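Local coordinates for SM80.1 Vicilin (PDB 5VF5), which is a 7S vicilin of the bicupin family, probably laid down as a seed storage protein, and carries a bound copper ion, at residues Y12-Q17 with R31-F36; V100-G105 with R239-A244; F153-L158 with R168-F173; F227-P232 with S264-M269. One frame throughout, in Å; residues are numbered along the deposited sequence.

Contacts 1 and 2 both bridge the two cupin halves of the chain, contact 4 lies inside the second half, and contact 3 is remote. Contacts 2 and 4 have their centres about 12 Å apart and adjoin through neighbouring strands 225-230 and 243-250, where R239 NE probably hydrogen-bonds P232 O (2.8 Å). Contact 1 reaches contact 4 through packing of F36 CZ on V267 CG1 at 3.9 Å. Contact 3, a helical appendage, has its centre about 36 to 46 Å from the centres of the others. The copper ion, bound by C281, H283 and H325, lies about 13 Å from the side chains of F14 and R266, so neither is a ligand; acetate binds in contact 4.

Contact 1. Residues Y12-Q17 with R31-F36; sequences YLFKSQ and RILPKF
F14 meets L33 and F36 together and carries the whole apolar contact. Its CG stands anti to its carbonyl carbon (chi1 -64°), which directs the ring at segment 31-36. L33 takes the near part of the side chain: its CD1 lies 3.8 Å from F14 CB, while its CD2 comes to 3.8 Å from F14 CG, approaching the ring obliquely, and the two side chains cross at about a right angle. The outer part of the ring belongs to F36. The aromatic pair is T-shaped, F36 turning its edge to one face of F14 with the planes at 86° and the centroids 5.5 Å apart; the closest atoms are F14 CZ and F36 CD1 at 3.8 Å. V318, V320 and L43 pack against F14 as well, and F36 in turn rests on V320 and I46, so all three contact residues are buried. Next along, K15 turns from segment 31-36 and forms a salt bridge with D317, whose carboxylate also accepts the backbone N of S16. In one of its two conformers, S16 reaches across through a water: this donates to S16 O (3.1 Å) and accepts from R31 NE (2.8 Å), lying in the guanidinium plane. R31's terminal nitrogens are held by E55 and D29, which fix the group's orientation. Strand 13-14 pairs with 318-321 in a sheet of the second cupin, whereas 28-32 pairs with 49-56 in the first; the arrangement is an interdomain seam of a bicupin, the double-barrel fold of 7S seed globulins, with the N-terminal chain spanning both halves.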
# COMPACT_ATOMS: atom_id res chain seq x y z
N TYR A 12 -5.84 -14.97 2.92
CA TYR A 12 -5.43 -13.62 3.22
C TYR A 12 -4.03 -13.28 2.74
O TYR A 12 -3.62 -12.12 2.78
CB TYR A 12 -5.49 -13.42 4.73
CG TYR A 12 -6.82 -13.73 5.35
CD1 TYR A 12 -7.96 -13.09 4.94
CD2 TYR A 12 -6.94 -14.69 6.33
CE1 TYR A 12 -9.21 -13.39 5.49
CE2 TYR A 12 -8.17 -14.99 6.89
CZ TYR A 12 -9.29 -14.30 6.48
OH TYR A 12 -10.52 -14.60 7.03
N LEU A 13 -3.23 -14.27 2.36
CA LEU A 13 -1.85 -14.11 1.96
C LEU A 13 -1.76 -14.03 0.45
O LEU A 13 -2.29 -14.90 -0.25
CB LEU A 13 -1.06 -15.31 2.45
CG LEU A 13 0.39 -15.41 2.00
CD1 LEU A 13 1.19 -14.26 2.58
CD2 LEU A 13 0.99 -16.72 2.48
N PHE A 14 -1.06 -13.01 -0.05
CA PHE A 14 -0.88 -12.80 -1.49
C PHE A 14 0.60 -12.65 -1.71
O PHE A 14 1.21 -11.60 -1.45
CB PHE A 14 -1.62 -11.56 -1.98
CG PHE A 14 -3.12 -11.65 -1.85
CD1 PHE A 14 -3.75 -11.48 -0.66
CD2 PHE A 14 -3.91 -11.96 -2.96
CE1 PHE A 14 -5.13 -11.61 -0.52
CE2 PHE A 14 -5.30 -12.05 -2.85
CZ PHE A 14 -5.91 -11.91 -1.62
N LYS A 15 1.24 -13.72 -2.14
CA LYS A 15 2.65 -13.69 -2.39
C LYS A 15 3.01 -12.70 -3.53
O LYS A 15 2.21 -12.46 -4.44
CB LYS A 15 3.15 -15.10 -2.71
CG LYS A 15 3.03 -16.04 -1.52
CD LYS A 15 4.02 -15.75 -0.42
CE LYS A 15 5.42 -15.97 -0.92
NZ LYS A 15 6.44 -15.66 0.11
N SER A 16 4.24 -12.19 -3.48
CA SER A 16 4.68 -11.19 -4.44
C SER A 16 4.50 -11.63 -5.90
O SER A 16 4.17 -10.80 -6.77
CB SER A 16 6.10 -10.75 -4.16
OG SER A 16 6.99 -11.80 -4.46
N GLN A 17 4.67 -12.92 -6.16
CA GLN A 17 4.55 -13.44 -7.52
C GLN A 17 3.15 -13.30 -8.09
O GLN A 17 2.97 -13.43 -9.29
CB GLN A 17 5.02 -14.89 -7.56
CG GLN A 17 6.53 -15.01 -7.44
N ARG A 31 2.90 -3.44 -11.61
CA ARG A 31 2.26 -4.71 -11.38
C ARG A 31 1.19 -4.59 -10.36
O ARG A 31 1.33 -3.86 -9.38
CB ARG A 31 3.24 -5.80 -11.03
CG ARG A 31 4.19 -5.59 -9.94
CD ARG A 31 5.24 -6.72 -10.08
NE ARG A 31 6.17 -6.52 -9.03
CZ ARG A 31 7.27 -5.80 -9.10
NH1 ARG A 31 8.00 -5.70 -8.01
NH2 ARG A 31 7.69 -5.25 -10.25
N ILE A 32 0.09 -5.29 -10.58
CA ILE A 32 -1.11 -5.14 -9.79
C ILE A 32 -1.58 -6.50 -9.31
O ILE A 32 -1.56 -7.51 -10.02
CB ILE A 32 -2.20 -4.41 -10.58
CG1 ILE A 32 -3.43 -4.07 -9.73
CG2 ILE A 32 -2.57 -5.13 -11.84
CD1 ILE A 32 -4.37 -3.07 -10.43
N LEU A 33 -1.98 -6.55 -8.06
CA LEU A 33 -2.53 -7.78 -7.49
C LEU A 33 -3.91 -8.01 -8.10
O LEU A 33 -4.61 -7.03 -8.40
CB LEU A 33 -2.63 -7.61 -5.99
CG LEU A 33 -2.71 -8.78 -5.10
CD1 LEU A 33 -1.52 -9.76 -5.31
CD2 LEU A 33 -2.73 -8.28 -3.66
N PRO A 34 -4.33 -9.28 -8.28
CA PRO A 34 -5.71 -9.50 -8.69
C PRO A 34 -6.74 -8.93 -7.73
O PRO A 34 -6.41 -8.62 -6.57
CB PRO A 34 -5.81 -11.03 -8.76
CG PRO A 34 -4.40 -11.47 -8.99
CD PRO A 34 -3.57 -10.52 -8.16
N LYS A 35 -7.98 -8.85 -8.16
CA LYS A 35 -9.05 -8.51 -7.24
C LYS A 35 -8.99 -9.38 -6.01
O LYS A 35 -8.68 -10.58 -6.10
CB LYS A 35 -10.42 -8.73 -7.89
CG LYS A 35 -10.79 -7.65 -8.87
CD LYS A 35 -12.20 -7.83 -9.40
CE LYS A 35 -13.26 -7.87 -8.29
NZ LYS A 35 -14.66 -7.90 -8.82
N PHE A 36 -9.29 -8.83 -4.85
CA PHE A 36 -9.15 -9.61 -3.62
C PHE A 36 -10.09 -10.81 -3.51
O PHE A 36 -9.79 -11.78 -2.80
CB PHE A 36 -9.33 -8.69 -2.43
CG PHE A 36 -8.18 -7.76 -2.25
CD1 PHE A 36 -6.92 -8.24 -1.86
CD2 PHE A 36 -8.33 -6.41 -2.39
CE1 PHE A 36 -5.89 -7.37 -1.65
CE2 PHE A 36 -7.27 -5.55 -2.21
CZ PHE A 36 -6.05 -6.04 -1.81
O HOH W 1 5.39 -7.98 -6.80

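Contact 2. Residues V100-G105 with R239-A244; sequences VLRLHG and RDLDAA
R102 and D240 meet in a two-pronged salt bridge, the arginine, in one of its two deposited conformers, offering its side-on edge of NE and NH2. R102 NE donates to D240 OD1 at 3.0 Å and 164°, on the syn side and tilted somewhat out of the carboxylate plane; R102 NH2 reaches D240 OD2 at 2.8 Å, but from well above that plane. The two flat groups are turned 55° apart, consistent with this difference. L241 supplies the apolar half of the contact: its CD1 lies over one face of the guanidinium, 3.6 Å from R102 NE and offset toward the rim. One shell out, the backbone N of L241 bonds D240 OD1 at 2.9 Å on its anti side, so that oxygen accepts two donors, both coming from the same face of its plane. This bond helps to hold the carboxylate in the orientation in which R102 meets it. R102 bends at chi2 (84°), which turns the NE/NH2 edge to D240. NH2 also forms a salt bridge with E70, and NH1 bonds A71 O, so the guanidinium is tied to strand 69-77 at the same time. H104 sits nearby, its ND1 4.8 Å from D240 OD2; its NE2 is taken by R206 O, and any positive charge on the ring would probably favour the carboxylate. L241 also packs on E70 and I72. R102 stands on the edge strand 100-103 of the first cupin and D240 in the turn leading into strand 243-250 of the second; a salt bridge between buried R102 and exposed D240 here joins the two barrels of the bicupin fold.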
# COMPACT_ATOMS: atom_id res chain seq x y z
N VAL A 100 3.35 10.35 1.12
CA VAL A 100 2.01 9.90 0.83
C VAL A 100 1.31 10.93 -0.01
O VAL A 100 1.30 12.09 0.36
CB VAL A 100 1.20 9.65 2.11
CG1 VAL A 100 -0.21 9.18 1.79
CG2 VAL A 100 1.92 8.69 3.05
N LEU A 101 0.69 10.52 -1.13
CA LEU A 101 0.04 11.44 -2.05
C LEU A 101 -1.29 10.86 -2.45
O LEU A 101 -1.34 9.74 -2.99
CB LEU A 101 0.90 11.68 -3.29
CG LEU A 101 0.37 12.69 -4.29
CD1 LEU A 101 0.42 14.10 -3.76
CD2 LEU A 101 1.15 12.57 -5.59
N ARG A 102 -2.38 11.59 -2.20
CA ARG A 102 -3.69 11.23 -2.75
C ARG A 102 -3.77 11.77 -4.17
O ARG A 102 -3.56 12.95 -4.42
CB ARG A 102 -4.76 11.85 -1.87
CG ARG A 102 -6.18 11.69 -2.34
CD ARG A 102 -6.77 10.37 -1.93
NE ARG A 102 -8.16 10.42 -2.32
CZ ARG A 102 -8.61 10.19 -3.55
NH1 ARG A 102 -7.80 9.71 -4.50
NH2 ARG A 102 -9.88 10.36 -3.81
N LEU A 103 -4.08 10.86 -5.11
CA LEU A 103 -4.22 11.22 -6.52
C LEU A 103 -5.68 10.98 -6.93
O LEU A 103 -6.21 9.82 -6.93
CB LEU A 103 -3.32 10.30 -7.35
CG LEU A 103 -3.17 10.67 -8.81
CD1 LEU A 103 -2.44 11.99 -8.99
CD2 LEU A 103 -2.45 9.51 -9.52
N HIS A 104 -6.34 12.03 -7.34
CA HIS A 104 -7.71 11.93 -7.79
C HIS A 104 -7.79 11.05 -9.04
O HIS A 104 -6.94 11.10 -9.93
CB HIS A 104 -8.28 13.34 -8.11
CG HIS A 104 -8.58 14.15 -6.91
ND1 HIS A 104 -9.72 13.97 -6.16
CD2 HIS A 104 -7.89 15.16 -6.33
CE1 HIS A 104 -9.71 14.84 -5.16
NE2 HIS A 104 -8.61 15.57 -5.23
N GLY A 105 -8.84 10.27 -9.11
CA GLY A 105 -9.10 9.49 -10.30
C GLY A 105 -9.16 10.37 -11.52
O GLY A 105 -9.60 11.52 -11.46
N ARG A 239 -10.04 11.29 3.57
CA ARG A 239 -11.41 11.08 4.07
C ARG A 239 -12.36 10.49 3.03
O ARG A 239 -13.21 9.70 3.39
CB ARG A 239 -11.98 12.41 4.61
CG ARG A 239 -11.37 12.75 5.92
CD ARG A 239 -11.84 14.11 6.43
NE ARG A 239 -11.10 14.43 7.64
CZ ARG A 239 -11.01 15.64 8.16
NH1 ARG A 239 -11.66 16.68 7.62
NH2 ARG A 239 -10.28 15.81 9.24
N ASP A 240 -12.23 10.91 1.78
CA ASP A 240 -13.12 10.42 0.72
C ASP A 240 -13.03 8.91 0.50
O ASP A 240 -14.05 8.26 0.33
CB ASP A 240 -12.93 11.20 -0.61
CG ASP A 240 -11.47 11.34 -1.06
OD1 ASP A 240 -10.51 10.74 -0.50
OD2 ASP A 240 -11.26 12.12 -2.05
N LEU A 241 -11.82 8.37 0.51
CA LEU A 241 -11.59 6.95 0.42
C LEU A 241 -11.81 6.25 1.77
O LEU A 241 -11.95 5.06 1.79
CB LEU A 241 -10.19 6.70 -0.05
CG LEU A 241 -9.91 6.96 -1.52
CD1 LEU A 241 -8.43 6.83 -1.77
CD2 LEU A 241 -10.66 5.95 -2.36
N ASP A 242 -11.80 7.01 2.86
CA ASP A 242 -11.85 6.50 4.22
C ASP A 242 -10.72 5.51 4.43
O ASP A 242 -10.91 4.41 4.92
CB ASP A 242 -13.21 5.92 4.58
CG ASP A 242 -13.35 5.65 6.05
OD1 ASP A 242 -12.60 6.28 6.85
OD2 ASP A 242 -14.19 4.82 6.42
N ALA A 243 -9.53 5.96 4.07
CA ALA A 243 -8.32 5.15 4.10
C ALA A 243 -7.29 5.71 5.08
O ALA A 243 -7.25 6.91 5.35
CB ALA A 243 -7.74 5.00 2.71
N ALA A 244 -6.43 4.84 5.56
CA ALA A 244 -5.27 5.20 6.32
C ALA A 244 -4.03 4.64 5.66
O ALA A 244 -4.10 3.63 4.92
CB ALA A 244 -5.36 4.67 7.72

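Contact 3. Residues F153-L158 with R168-F173; sequences FSSDIL and RIERLF
S155 faces E170 and L158 faces I169 where helices 155-162 and 166-172, joined by a short turn, lie close, with CA atoms 6.9 Å apart for the first pair and 7.0 Å for the second. E170 lays its carboxylate against the side of S155 rather than bonding its hydroxyl. With CG anti to its carbonyl carbon (chi1 -72°) and the chain extended beyond, the acid group comes up to the methylene: E170 OE1 lies 3.2 Å and E170 CD 3.3 Å from S155 CB. S155 OG stays 4.1 Å from both carboxylate oxygens. A water links the two segments, 2.8 Å from E170 OE1 and 2.7 Å from F153 O, donating to each by geometry, although with its other neighbours it faces more acceptors than it has protons. Because E170 sits beside the first turn of helix 155-162, the helix dipole would probably favour its negative charge. S154 occupies the N-cap position there without a side-chain capping bond. Deeper in, the contact turns apolar and L158 CB meets I169 CG2 at 4.0 Å, both residues being buried. I169 also packs on T164 of the connecting turn, and S155 on R166. F173, just past the second helix, has its ring stacked with Y150, and its carbonyl accepts from R151, which tethers the helix end to the incoming chain. The result is a compact helical hairpin following the first cupin barrel; in other 7S globulins such helical extensions take part in subunit contacts of the trimer, and probably do so here.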
# COMPACT_ATOMS: atom_id res chain seq x y z
N PHE A 153 -9.77 6.41 -32.11
CA PHE A 153 -10.57 7.34 -32.90
C PHE A 153 -10.28 7.25 -34.38
O PHE A 153 -9.13 7.09 -34.81
CB PHE A 153 -10.40 8.78 -32.40
CG PHE A 153 -10.83 8.95 -30.95
CD1 PHE A 153 -12.15 8.85 -30.60
CD2 PHE A 153 -9.91 9.22 -29.96
CE1 PHE A 153 -12.57 8.99 -29.29
CE2 PHE A 153 -10.31 9.35 -28.65
CZ PHE A 153 -11.64 9.26 -28.32
N SER A 154 -11.34 7.43 -35.15
CA SER A 154 -11.22 7.44 -36.63
C SER A 154 -10.34 8.58 -37.10
O SER A 154 -10.27 9.66 -36.46
CB SER A 154 -12.59 7.58 -37.28
OG SER A 154 -13.35 6.39 -37.06
N SER A 155 -9.67 8.36 -38.22
CA SER A 155 -8.78 9.37 -38.74
C SER A 155 -9.48 10.69 -39.06
O SER A 155 -8.89 11.75 -38.83
CB SER A 155 -7.97 8.86 -39.92
OG SER A 155 -8.81 8.43 -40.94
N ASP A 156 -10.72 10.65 -39.54
CA ASP A 156 -11.41 11.91 -39.80
C ASP A 156 -11.72 12.70 -38.53
O ASP A 156 -11.65 13.93 -38.53
CB ASP A 156 -12.65 11.73 -40.67
CG ASP A 156 -13.72 10.91 -40.03
OD1 ASP A 156 -13.42 10.06 -39.17
OD2 ASP A 156 -14.89 11.10 -40.46
N ILE A 157 -12.07 11.99 -37.47
CA ILE A 157 -12.32 12.60 -36.19
C ILE A 157 -11.01 13.21 -35.63
O ILE A 157 -11.03 14.33 -35.16
CB ILE A 157 -12.96 11.58 -35.23
CG1 ILE A 157 -14.44 11.40 -35.65
CG2 ILE A 157 -12.81 12.06 -33.79
CD1 ILE A 157 -15.14 10.26 -34.93
N LEU A 158 -9.90 12.50 -35.70
CA LEU A 158 -8.62 13.06 -35.25
C LEU A 158 -8.23 14.27 -36.08
O LEU A 158 -7.75 15.28 -35.53
CB LEU A 158 -7.47 12.03 -35.32
CG LEU A 158 -7.58 10.86 -34.32
CD1 LEU A 158 -6.53 9.79 -34.62
CD2 LEU A 158 -7.45 11.33 -32.89
N ARG A 168 -0.66 13.28 -41.00
CA ARG A 168 0.27 13.81 -40.04
C ARG A 168 -0.10 13.45 -38.58
O ARG A 168 0.76 13.10 -37.76
CB ARG A 168 0.31 15.29 -40.17
CG ARG A 168 1.37 15.91 -39.32
CD ARG A 168 1.63 17.35 -39.69
NE ARG A 168 2.82 17.77 -38.95
CZ ARG A 168 3.19 19.03 -38.75
NH1 ARG A 168 2.46 20.04 -39.22
NH2 ARG A 168 4.30 19.28 -38.06
N ILE A 169 -1.37 13.59 -38.25
CA ILE A 169 -1.85 13.22 -36.93
C ILE A 169 -1.76 11.68 -36.72
O ILE A 169 -1.28 11.20 -35.65
CB ILE A 169 -3.21 13.90 -36.62
CG1 ILE A 169 -3.54 13.83 -35.14
CG2 ILE A 169 -4.35 13.30 -37.41
CD1 ILE A 169 -2.65 14.67 -34.25
N GLU A 170 -2.09 10.89 -37.73
CA GLU A 170 -1.98 9.44 -37.59
C GLU A 170 -0.51 9.04 -37.39
O GLU A 170 -0.21 8.19 -36.54
CB GLU A 170 -2.63 8.71 -38.76
CG GLU A 170 -4.15 8.81 -38.69
CD GLU A 170 -4.88 7.78 -39.51
OE1 GLU A 170 -5.63 6.97 -38.90
OE2 GLU A 170 -4.77 7.79 -40.76
N ARG A 171 0.41 9.71 -38.10
CA ARG A 171 1.84 9.48 -37.93
C ARG A 171 2.32 9.77 -36.51
O ARG A 171 3.11 9.01 -35.96
CB ARG A 171 2.67 10.33 -38.92
CG ARG A 171 4.09 9.86 -39.09
CD ARG A 171 4.86 10.65 -40.16
NE ARG A 171 5.77 11.65 -39.55
CZ ARG A 171 6.99 11.40 -39.07
NH1 ARG A 171 7.53 10.18 -39.12
NH2 ARG A 171 7.70 12.39 -38.53
N LEU A 172 1.83 10.85 -35.90
CA LEU A 172 2.18 11.23 -34.52
C LEU A 172 1.93 10.06 -33.59
O LEU A 172 2.73 9.76 -32.70
CB LEU A 172 1.35 12.44 -34.07
CG LEU A 172 1.34 12.79 -32.57
CD1 LEU A 172 2.71 13.31 -32.16
CD2 LEU A 172 0.25 13.79 -32.20
N PHE A 173 0.79 9.41 -33.78
CA PHE A 173 0.34 8.35 -32.90
C PHE A 173 0.87 6.98 -33.25
O PHE A 173 0.44 6.03 -32.65
CB PHE A 173 -1.18 8.36 -32.75
CG PHE A 173 -1.69 9.57 -32.02
CD1 PHE A 173 -1.35 9.78 -30.70
CD2 PHE A 173 -2.51 10.48 -32.64
CE1 PHE A 173 -1.80 10.91 -30.04
CE2 PHE A 173 -2.99 11.57 -31.98
CZ PHE A 173 -2.61 11.81 -30.68
O HOH W 2 -7.07 6.80 -36.47

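Contact 4. Residues F227-P232 with S264-M269; sequences FIEASP and STRVVM. With ACT (acetate ion), chain C.
E229 and R266 are brought together by opposite shapes of chain: E229 runs out fully extended (chi1 171°), while R266 bends at chi2 (-87°) and again at chi3, folding its guanidinium round to meet the acid. Both belong to the second cupin barrel, on strands 225-230 and 265-272 of one antiparallel sheet, with 243-250 and 337-344 lying between them; the E229 and R266 CA atoms are 12.0 Å apart, and the side chains reach across the two strands between them. R266 NH1 donates to E229 OE1 at 2.7 Å and 169°, the nitrogen lying nearly in line with the carboxyl C-O bond and the oxygen in the guanidinium plane. A water also links the two groups, accepting from R266 NH2 (2.6 Å) and donating weakly to E229 OE2. Behind, S264 OG is gripped side-on by R266 NE (3.1 Å) and NH2 (3.0 Å), both in the guanidinium plane, and S264 OG is bonded in turn to I344 O. These bonds together set the rotation of the head. A second negative group shares NH1: an acetate, probably from the crystallisation liquor, which Y259, N261 and K351 also hydrogen-bond. It lies between the sheets of the barrel, in a pocket where a charged lysine would probably help to hold an anion. V268 CG2 comes near its methyl. F227, on the same strand as E229, presents its ring edge, with CE1 3.5 Å from acetate O, and that same oxygen accepts from R266 NH1 at 2.9 Å.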
# COMPACT_ATOMS: atom_id res chain seq x y z
N PHE A 227 5.19 2.24 15.27
CA PHE A 227 4.01 2.33 14.43
C PHE A 227 3.64 3.79 14.29
O PHE A 227 3.47 4.48 15.31
CB PHE A 227 2.86 1.58 15.08
CG PHE A 227 1.62 1.61 14.28
CD1 PHE A 227 1.39 0.64 13.30
CD2 PHE A 227 0.65 2.57 14.50
CE1 PHE A 227 0.22 0.69 12.56
CE2 PHE A 227 -0.51 2.61 13.75
CZ PHE A 227 -0.74 1.65 12.78
N ILE A 228 3.45 4.27 13.07
CA ILE A 228 2.76 5.55 12.89
C ILE A 228 1.86 5.48 11.70
O ILE A 228 2.07 4.65 10.79
CB ILE A 228 3.67 6.74 12.85
CG1 ILE A 228 2.89 8.08 13.14
CG2 ILE A 228 4.41 6.77 11.52
CD1 ILE A 228 3.77 9.31 13.28
N GLU A 229 0.81 6.27 11.77
CA GLU A 229 -0.22 6.21 10.80
C GLU A 229 -0.73 7.57 10.43
O GLU A 229 -0.86 8.46 11.27
CB GLU A 229 -1.33 5.39 11.44
CG GLU A 229 -2.61 5.34 10.71
CD GLU A 229 -3.60 4.52 11.47
OE1 GLU A 229 -3.57 3.34 11.25
OE2 GLU A 229 -4.40 5.08 12.27
N ALA A 230 -1.02 7.71 9.15
CA ALA A 230 -1.77 8.81 8.61
C ALA A 230 -3.23 8.38 8.54
O ALA A 230 -3.59 7.52 7.73
CB ALA A 230 -1.23 9.17 7.23
N SER A 231 -4.04 8.98 9.41
CA SER A 231 -5.46 8.67 9.56
C SER A 231 -6.30 9.70 8.86
O SER A 231 -5.89 10.88 8.76
CB SER A 231 -5.88 8.69 11.03
OG SER A 231 -5.88 10.04 11.55
N PRO A 232 -7.49 9.31 8.39
CA PRO A 232 -8.40 10.32 7.83
C PRO A 232 -8.90 11.32 8.86
O PRO A 232 -9.36 12.38 8.48
CB PRO A 232 -9.53 9.48 7.23
CG PRO A 232 -9.51 8.22 8.03
CD PRO A 232 -8.10 7.97 8.36
N SER A 264 -10.98 -1.51 10.89
CA SER A 264 -10.31 -1.34 9.64
C SER A 264 -9.62 -2.61 9.18
O SER A 264 -8.87 -3.20 9.93
CB SER A 264 -9.32 -0.19 9.74
OG SER A 264 -8.57 0.02 8.53
N THR A 265 -9.90 -3.00 7.96
CA THR A 265 -9.16 -4.07 7.30
C THR A 265 -7.86 -3.48 6.76
O THR A 265 -7.86 -2.36 6.22
CB THR A 265 -9.98 -4.65 6.13
OG1 THR A 265 -11.14 -5.28 6.65
CG2 THR A 265 -9.20 -5.65 5.31
N ARG A 266 -6.76 -4.21 6.93
CA ARG A 266 -5.44 -3.74 6.52
C ARG A 266 -4.88 -4.55 5.40
O ARG A 266 -4.97 -5.76 5.42
CB ARG A 266 -4.48 -3.71 7.72
CG ARG A 266 -5.00 -2.84 8.89
CD ARG A 266 -4.56 -1.38 8.67
NE ARG A 266 -5.55 -0.42 9.01
CZ ARG A 266 -5.33 0.68 9.66
NH1 ARG A 266 -4.12 0.93 10.19
NH2 ARG A 266 -6.31 1.53 9.76
N VAL A 267 -4.33 -3.86 4.41
CA VAL A 267 -3.63 -4.52 3.31
C VAL A 267 -2.16 -4.17 3.46
O VAL A 267 -1.76 -3.03 3.18
CB VAL A 267 -4.17 -4.09 1.93
CG1 VAL A 267 -3.48 -4.88 0.85
CG2 VAL A 267 -5.68 -4.31 1.82
N VAL A 268 -1.41 -5.13 4.00
CA VAL A 268 -0.04 -4.93 4.48
C VAL A 268 0.95 -5.41 3.46
O VAL A 268 0.85 -6.56 3.05
CB VAL A 268 0.14 -5.72 5.80
CG1 VAL A 268 1.59 -5.67 6.29
CG2 VAL A 268 -0.84 -5.16 6.83
N MET A 269 1.84 -4.55 2.99
CA MET A 269 2.94 -5.03 2.08
C MET A 269 4.29 -4.83 2.66
O MET A 269 4.66 -3.81 3.28
CB MET A 269 3.02 -4.35 0.72
CG MET A 269 4.10 -4.98 -0.21
SD MET A 269 4.16 -4.25 -1.83
CE MET A 269 4.82 -2.66 -1.42
C ACT C . -1.87 -2.41 10.94
O ACT C . -2.26 -1.20 10.90
OXT ACT C . -2.51 -3.26 11.61
CH3 ACT C . -0.63 -2.89 10.22
O HOH W 3 -6.62 3.43 11.44